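Local coordinates for insulinase family protease (Yersinia pestis, PDB 3GO9), which belongs to the insulinase (M16) family and is predicted to be a protease, though its activity and substrates are not established, at residues T138-V149 with V194-Y203. Numbering follows the deposited sequence.
Sequences TAGNLAVSEQTV and VDVEKLKQFY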
ATOM      1  N   THR A 138      -6.062  23.755  -4.446  1.00  8.00           N
ATOM      2  CA  THR A 138      -5.797  22.704  -5.387  1.00  8.18           C
ATOM      3  C   THR A 138      -7.102  21.971  -5.789  1.00  8.50           C
ATOM      4  O   THR A 138      -7.328  21.667  -6.979  1.00 11.01           O
ATOM      5  CB  THR A 138      -4.825  21.720  -4.749  1.00  7.98           C
ATOM      6  OG1 THR A 138      -3.574  22.381  -4.476  1.00  8.12           O
ATOM      7  CG2 THR A 138      -4.546  20.558  -5.644  1.00 10.96           C
ATOM      8  N   ALA A 139      -7.944  21.736  -4.792  1.00  8.39           N
ATOM      9  CA  ALA A 139      -9.176  20.925  -4.961  1.00  9.08           C
ATOM     10  C   ALA A 139     -10.167  21.619  -5.845  1.00  9.51           C
ATOM     11  O   ALA A 139     -10.878  20.946  -6.636  1.00 10.83           O
ATOM     12  CB  ALA A 139      -9.827  20.637  -3.637  1.00  9.31           C
ATOM     13  N   GLY A 140     -10.261  22.931  -5.733  1.00  9.76           N
ATOM     14  CA  GLY A 140     -11.302  23.690  -6.447  1.00 11.82           C
ATOM     15  C   GLY A 140     -10.931  24.900  -7.248  1.00 13.20           C
ATOM     16  O   GLY A 140     -11.808  25.426  -7.947  1.00 13.85           O
ATOM     17  N   ASN A 141      -9.688  25.378  -7.153  1.00 10.67           N
ATOM     18  CA  ASN A 141      -9.296  26.606  -7.869  1.00  9.61           C
ATOM     19  C   ASN A 141      -7.867  26.505  -8.402  1.00  9.83           C
ATOM     20  O   ASN A 141      -7.105  27.457  -8.394  1.00 11.64           O
ATOM     21  CB  ASN A 141      -9.437  27.821  -6.957  1.00 10.37           C
ATOM     22  CG  ASN A 141      -9.433  29.154  -7.715  1.00 10.45           C
ATOM     23  OD1 ASN A 141      -9.799  29.234  -8.867  1.00 12.16           O
ATOM     24  ND2 ASN A 141      -8.947  30.205  -7.053  1.00  9.27           N
ATOM     25  N   LEU A 142      -7.545  25.347  -8.918  1.00 10.40           N
ATOM     26  CA  LEU A 142      -6.176  25.059  -9.421  1.00  9.85           C
ATOM     27  C   LEU A 142      -5.779  26.077 -10.495  1.00 10.87           C
ATOM     28  O   LEU A 142      -6.600  26.442 -11.336  1.00 10.19           O
ATOM     29  CB  LEU A 142      -6.111  23.632  -9.970  1.00 11.42           C
ATOM     30  CG  LEU A 142      -4.732  23.164 -10.426  1.00 11.90           C
ATOM     31  CD1 LEU A 142      -3.818  23.044  -9.227  1.00 11.48           C
ATOM     32  CD2 LEU A 142      -4.817  21.798 -11.191  1.00 14.09           C
ATOM     33  N   ALA A 143      -4.532  26.555 -10.436  1.00 11.21           N
ATOM     34  CA  ALA A 143      -4.047  27.595 -11.321  1.00 12.65           C
ATOM     35  C   ALA A 143      -3.602  26.965 -12.636  1.00 13.18           C
ATOM     36  O   ALA A 143      -2.474  26.553 -12.784  1.00 14.53           O
ATOM     37  CB  ALA A 143      -2.880  28.409 -10.640  1.00 13.33           C
ATOM     38  N   VAL A 144      -4.530  26.835 -13.571  1.00 14.35           N
ATOM     39  CA  VAL A 144      -4.269  26.161 -14.829  1.00 14.61           C
ATOM     40  C   VAL A 144      -4.302  27.252 -15.905  1.00 16.41           C
ATOM     41  O   VAL A 144      -5.349  27.776 -16.247  1.00 16.73           O
ATOM     42  CB  VAL A 144      -5.340  25.077 -15.128  1.00 14.26           C
ATOM     43  CG1 VAL A 144      -4.967  24.317 -16.428  1.00 15.66           C
ATOM     44  CG2 VAL A 144      -5.490  24.107 -13.939  1.00 15.02           C
ATOM     45  N   SER A 145      -3.137  27.633 -16.373  1.00 17.41           N
ATOM     46  CA  SER A 145      -3.037  28.654 -17.388  1.00 17.64           C
ATOM     47  C   SER A 145      -1.883  28.364 -18.287  1.00 17.89           C
ATOM     48  O   SER A 145      -1.055  27.503 -17.989  1.00 16.47           O
ATOM     49  CB  SER A 145      -2.833  30.014 -16.721  1.00 18.49           C
ATOM     50  OG  SER A 145      -1.554  30.081 -16.104  1.00 18.77           O
ATOM     51  N   GLU A 146      -1.778  29.094 -19.411  1.00 18.94           N
ATOM     52  CA  GLU A 146      -0.612  28.917 -20.281  1.00 19.73           C
ATOM     53  C   GLU A 146       0.668  29.168 -19.498  1.00 19.03           C
ATOM     54  O   GLU A 146       1.673  28.472 -19.658  1.00 18.76           O
ATOM     55  CB  GLU A 146      -0.688  29.879 -21.473  1.00 20.71           C
ATOM     56  CG  GLU A 146      -1.849  29.636 -22.423  1.00 26.12           C
ATOM     57  CD  GLU A 146      -1.635  28.506 -23.450  1.00 32.65           C
ATOM     58  OE1 GLU A 146      -2.589  28.295 -24.244  1.00 36.75           O
ATOM     59  OE2 GLU A 146      -0.558  27.830 -23.484  1.00 36.91           O
ATOM     60  N   GLN A 147       0.612  30.147 -18.614  1.00 19.25           N
ATOM     61  CA  GLN A 147       1.764  30.542 -17.805  1.00 19.52           C
ATOM     62  C   GLN A 147       2.198  29.442 -16.827  1.00 18.56           C
ATOM     63  O   GLN A 147       3.380  29.119 -16.738  1.00 18.41           O
ATOM     64  CB  GLN A 147       1.471  31.840 -17.044  1.00 21.37           C
ATOM     65  CG  GLN A 147       1.326  33.074 -17.928  1.00 26.10           C
ATOM     66  CD  GLN A 147       0.100  33.004 -18.858  1.00 31.85           C
ATOM     67  OE1 GLN A 147      -1.009  32.620 -18.432  1.00 31.18           O
ATOM     68  NE2 GLN A 147       0.306  33.356 -20.139  1.00 35.40           N
ATOM     69  N   THR A 148       1.253  28.868 -16.093  1.00 16.35           N
ATOM     70  CA  THR A 148       1.630  27.847 -15.117  1.00 16.36           C
ATOM     71  C   THR A 148       2.035  26.538 -15.798  1.00 14.76           C
ATOM     72  O   THR A 148       2.914  25.814 -15.328  1.00 15.28           O
ATOM     73  CB  THR A 148       0.503  27.557 -14.060  1.00 15.24           C
ATOM     74  OG1 THR A 148      -0.687  27.044 -14.673  1.00 16.23           O
ATOM     75  CG2 THR A 148       0.147  28.805 -13.256  1.00 17.92           C
ATOM     76  N   VAL A 149       1.357  26.216 -16.899  1.00 14.22           N
ATOM     77  CA  VAL A 149       1.693  25.010 -17.682  1.00 14.52           C
ATOM     78  C   VAL A 149       3.115  25.124 -18.259  1.00 14.68           C
ATOM     79  O   VAL A 149       3.920  24.245 -18.101  1.00 14.04           O
ATOM     80  CB  VAL A 149       0.624  24.708 -18.745  1.00 15.24           C
ATOM     81  CG1 VAL A 149       1.091  23.591 -19.652  1.00 12.02           C
ATOM     82  CG2 VAL A 149      -0.705  24.293 -18.056  1.00 12.78           C
ATOM     83  N   VAL A 194       0.426  21.737 -25.159  1.00 14.26           N
ATOM     84  CA  VAL A 194      -0.716  21.340 -24.321  1.00 14.04           C
ATOM     85  C   VAL A 194      -1.880  22.230 -24.660  1.00 13.28           C
ATOM     86  O   VAL A 194      -1.740  23.464 -24.722  1.00 13.39           O
ATOM     87  CB  VAL A 194      -0.380  21.503 -22.824  1.00 13.31           C
ATOM     88  CG1 VAL A 194      -1.635  21.211 -21.934  1.00 14.91           C
ATOM     89  CG2 VAL A 194       0.783  20.588 -22.445  1.00 14.16           C
ATOM     90  N   ASP A 195      -3.043  21.607 -24.840  1.00 13.08           N
ATOM     91  CA  ASP A 195      -4.278  22.309 -24.989  1.00 14.80           C
ATOM     92  C   ASP A 195      -4.739  22.644 -23.582  1.00 14.90           C
ATOM     93  O   ASP A 195      -5.277  21.768 -22.884  1.00 14.07           O
ATOM     94  CB  ASP A 195      -5.267  21.383 -25.687  1.00 16.16           C
ATOM     95  CG  ASP A 195      -6.597  22.040 -25.934  1.00 18.71           C
ATOM     96  OD1 ASP A 195      -7.276  21.573 -26.859  1.00 27.65           O
ATOM     97  OD2 ASP A 195      -6.971  22.986 -25.229  1.00 21.76           O
ATOM     98  N   VAL A 196      -4.404  23.863 -23.139  1.00 14.52           N
ATOM     99  CA  VAL A 196      -4.633  24.265 -21.753  1.00 13.95           C
ATOM    100  C   VAL A 196      -6.145  24.243 -21.457  1.00 15.94           C
ATOM    101  O   VAL A 196      -6.571  23.872 -20.355  1.00 13.76           O
ATOM    102  CB  VAL A 196      -3.953  25.629 -21.427  1.00 15.35           C
ATOM    103  CG1 VAL A 196      -4.382  26.152 -20.108  1.00 16.33           C
ATOM    104  CG2 VAL A 196      -2.389  25.495 -21.516  1.00 17.67           C
ATOM    105  N   GLU A 197      -6.968  24.557 -22.467  1.00 16.14           N
ATOM    106  CA  GLU A 197      -8.414  24.531 -22.254  1.00 17.80           C
ATOM    107  C   GLU A 197      -8.903  23.102 -21.951  1.00 16.11           C
ATOM    108  O   GLU A 197      -9.735  22.908 -21.052  1.00 16.28           O
ATOM    109  CB  GLU A 197      -9.142  25.149 -23.445  1.00 19.50           C
ATOM    110  CG  GLU A 197      -8.804  26.663 -23.618  1.00 25.85           C
ATOM    111  CD  GLU A 197      -9.281  27.503 -22.457  1.00 32.29           C
ATOM    112  OE1 GLU A 197     -10.350  27.184 -21.879  1.00 37.32           O
ATOM    113  OE2 GLU A 197      -8.590  28.494 -22.124  1.00 36.92           O
ATOM    114  N   LYS A 198      -8.354  22.130 -22.637  1.00 14.63           N
ATOM    115  CA  LYS A 198      -8.738  20.736 -22.447  1.00 14.49           C
ATOM    116  C   LYS A 198      -8.245  20.257 -21.079  1.00 12.97           C
ATOM    117  O   LYS A 198      -8.905  19.463 -20.404  1.00 14.01           O
ATOM    118  CB  LYS A 198      -8.188  19.822 -23.512  1.00 16.42           C
ATOM    119  CG  LYS A 198      -8.816  18.439 -23.454  1.00 21.41           C
ATOM    120  CD  LYS A 198      -8.581  17.624 -24.705  1.00 27.96           C
ATOM    121  CE  LYS A 198      -9.723  17.846 -25.725  1.00 29.38           C
ATOM    122  NZ  LYS A 198      -9.734  16.756 -26.740  1.00 32.00           N
ATOM    123  N   LEU A 199      -7.073  20.721 -20.699  1.00 11.62           N
ATOM    124  CA  LEU A 199      -6.561  20.392 -19.360  1.00 10.22           C
ATOM    125  C   LEU A 199      -7.497  20.914 -18.264  1.00 10.59           C
ATOM    126  O   LEU A 199      -7.734  20.224 -17.273  1.00 11.10           O
ATOM    127  CB  LEU A 199      -5.139  20.905 -19.238  1.00  9.73           C
ATOM    128  CG  LEU A 199      -4.424  20.672 -17.910  1.00  8.79           C
ATOM    129  CD1 LEU A 199      -4.279  19.197 -17.523  1.00  9.30           C
ATOM    130  CD2 LEU A 199      -3.079  21.333 -17.892  1.00 12.80           C
ATOM    131  N   LYS A 200      -7.983  22.148 -18.409  1.00 10.61           N
ATOM    132  CA  LYS A 200      -8.860  22.732 -17.392  1.00 12.82           C
ATOM    133  C   LYS A 200     -10.177  21.938 -17.360  1.00 12.22           C
ATOM    134  O   LYS A 200     -10.728  21.699 -16.321  1.00 13.15           O
ATOM    135  CB  LYS A 200      -9.188  24.184 -17.744  1.00 14.76           C
ATOM    136  CG  LYS A 200      -8.051  25.147 -17.707  1.00 20.12           C
ATOM    137  CD  LYS A 200      -8.599  26.586 -18.075  1.00 24.65           C
ATOM    138  CE  LYS A 200      -7.541  27.487 -18.713  1.00 28.13           C
ATOM    139  NZ  LYS A 200      -7.771  28.921 -18.463  1.00 26.88           N
ATOM    140  N   GLN A 201     -10.663  21.541 -18.518  1.00 13.64           N
ATOM    141  CA  GLN A 201     -11.900  20.786 -18.599  1.00 14.01           C
ATOM    142  C   GLN A 201     -11.749  19.435 -17.908  1.00 12.78           C
ATOM    143  O   GLN A 201     -12.633  18.999 -17.146  1.00 13.14           O
ATOM    144  CB  GLN A 201     -12.295  20.602 -20.059  1.00 14.66           C
ATOM    145  CG  GLN A 201     -12.744  21.912 -20.650  1.00 19.15           C
ATOM    146  CD  GLN A 201     -13.227  21.771 -22.087  1.00 24.83           C
ATOM    147  OE1 GLN A 201     -12.550  21.178 -22.945  1.00 27.57           O
ATOM    148  NE2 GLN A 201     -14.409  22.327 -22.356  1.00 29.95           N
ATOM    149  N   PHE A 202     -10.594  18.806 -18.098  1.00 11.37           N
ATOM    150  CA  PHE A 202     -10.287  17.531 -17.429  1.00  9.67           C
ATOM    151  C   PHE A 202     -10.293  17.709 -15.931  1.00  9.38           C
ATOM    152  O   PHE A 202     -10.873  16.932 -15.197  1.00  9.28           O
ATOM    153  CB  PHE A 202      -8.933  16.990 -17.911  1.00  9.28           C
ATOM    154  CG  PHE A 202      -8.477  15.748 -17.232  1.00  9.91           C
ATOM    155  CD1 PHE A 202      -8.793  14.476 -17.717  1.00  8.57           C
ATOM    156  CD2 PHE A 202      -7.640  15.811 -16.162  1.00  8.21           C
ATOM    157  CE1 PHE A 202      -8.340  13.346 -17.084  1.00 11.41           C
ATOM    158  CE2 PHE A 202      -7.209  14.685 -15.520  1.00 10.33           C
ATOM    159  CZ  PHE A 202      -7.532  13.444 -15.989  1.00 10.64           C
ATOM    160  N   TYR A 203      -9.614  18.749 -15.465  1.00 10.54           N
ATOM    161  CA  TYR A 203      -9.576  19.057 -14.046  1.00  9.47           C
ATOM    162  C   TYR A 203     -10.956  19.241 -13.459  1.00 10.43           C
ATOM    163  O   TYR A 203     -11.282  18.670 -12.400  1.00 10.75           O
ATOM    164  CB  TYR A 203      -8.796  20.326 -13.854  1.00  9.66           C
ATOM    165  CG  TYR A 203      -8.886  20.941 -12.486  1.00  9.47           C
ATOM    166  CD1 TYR A 203      -8.324  20.327 -11.414  1.00 10.30           C
ATOM    167  CD2 TYR A 203      -9.478  22.168 -12.313  1.00  8.11           C
ATOM    168  CE1 TYR A 203      -8.408  20.848 -10.133  1.00 11.76           C
ATOM    169  CE2 TYR A 203      -9.549  22.749 -11.056  1.00  9.12           C
ATOM    170  CZ  TYR A 203      -8.999  22.089  -9.958  1.00  9.57           C
ATOM    171  OH  TYR A 203      -9.078  22.699  -8.712  1.00  9.98           O
TER
HETATM  172  O   HOH W   1      -8.322  29.324 -15.696  1.00 39.99           O
HETATM  173  O   HOH W   2      -3.665  26.152 -24.981  1.00 21.96           O
HETATM  174  O   HOH W   3       0.742  25.778 -24.483  1.00 45.36           O
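Tyr203 OH reaches Thr138 O and Leu142 N where helix 125-140 comes to its C-terminal end. Tyr203 OH donates to Thr138 O at 2.7 Å, standing well above that carbonyl's plane, 47° out of it, and accepts from Leu142 N at 3.1 Å; the two bonds bridge the place where the chain leaves the helix and fix the ring's outer end. In this M16-type alpha/beta fold, helix 196-206 packs against the linker between helices 125-140 and 146-153 and against the first turn of helix 146-153. Over one face of the ring lies Leu142, whose CB comes 3.3 Å from Tyr203 CZ while CD2 makes a CH-pi contact over the same face, offset toward CD1 and CE1.

Farther along, Val144 CG1, set anti to its own nitrogen (chi1 -176°), wedges between Leu199 CD2 and Lys200 CG, the latter tight at 3.4 Å. Val149 CG2 meets Leu199 CD2 and Val196 CG2 tip to tip.

Where helix 146-153 begins, the bent Glu146 side chain lays its carboxylate against Val196 CG2, and one water links its OE1 to Val196 N. In the next shell, Leu142 and Leu199 both touch Leu74 of helix 70-80. The linker is itself braced by a capping box: Thr148 N donates to Ser145 OG, and Ser145 N to Thr148 OG1. That same Thr148 hydroxyl donates to Ala143 O at 2.6 Å, tying down the centre of an inverse gamma turn.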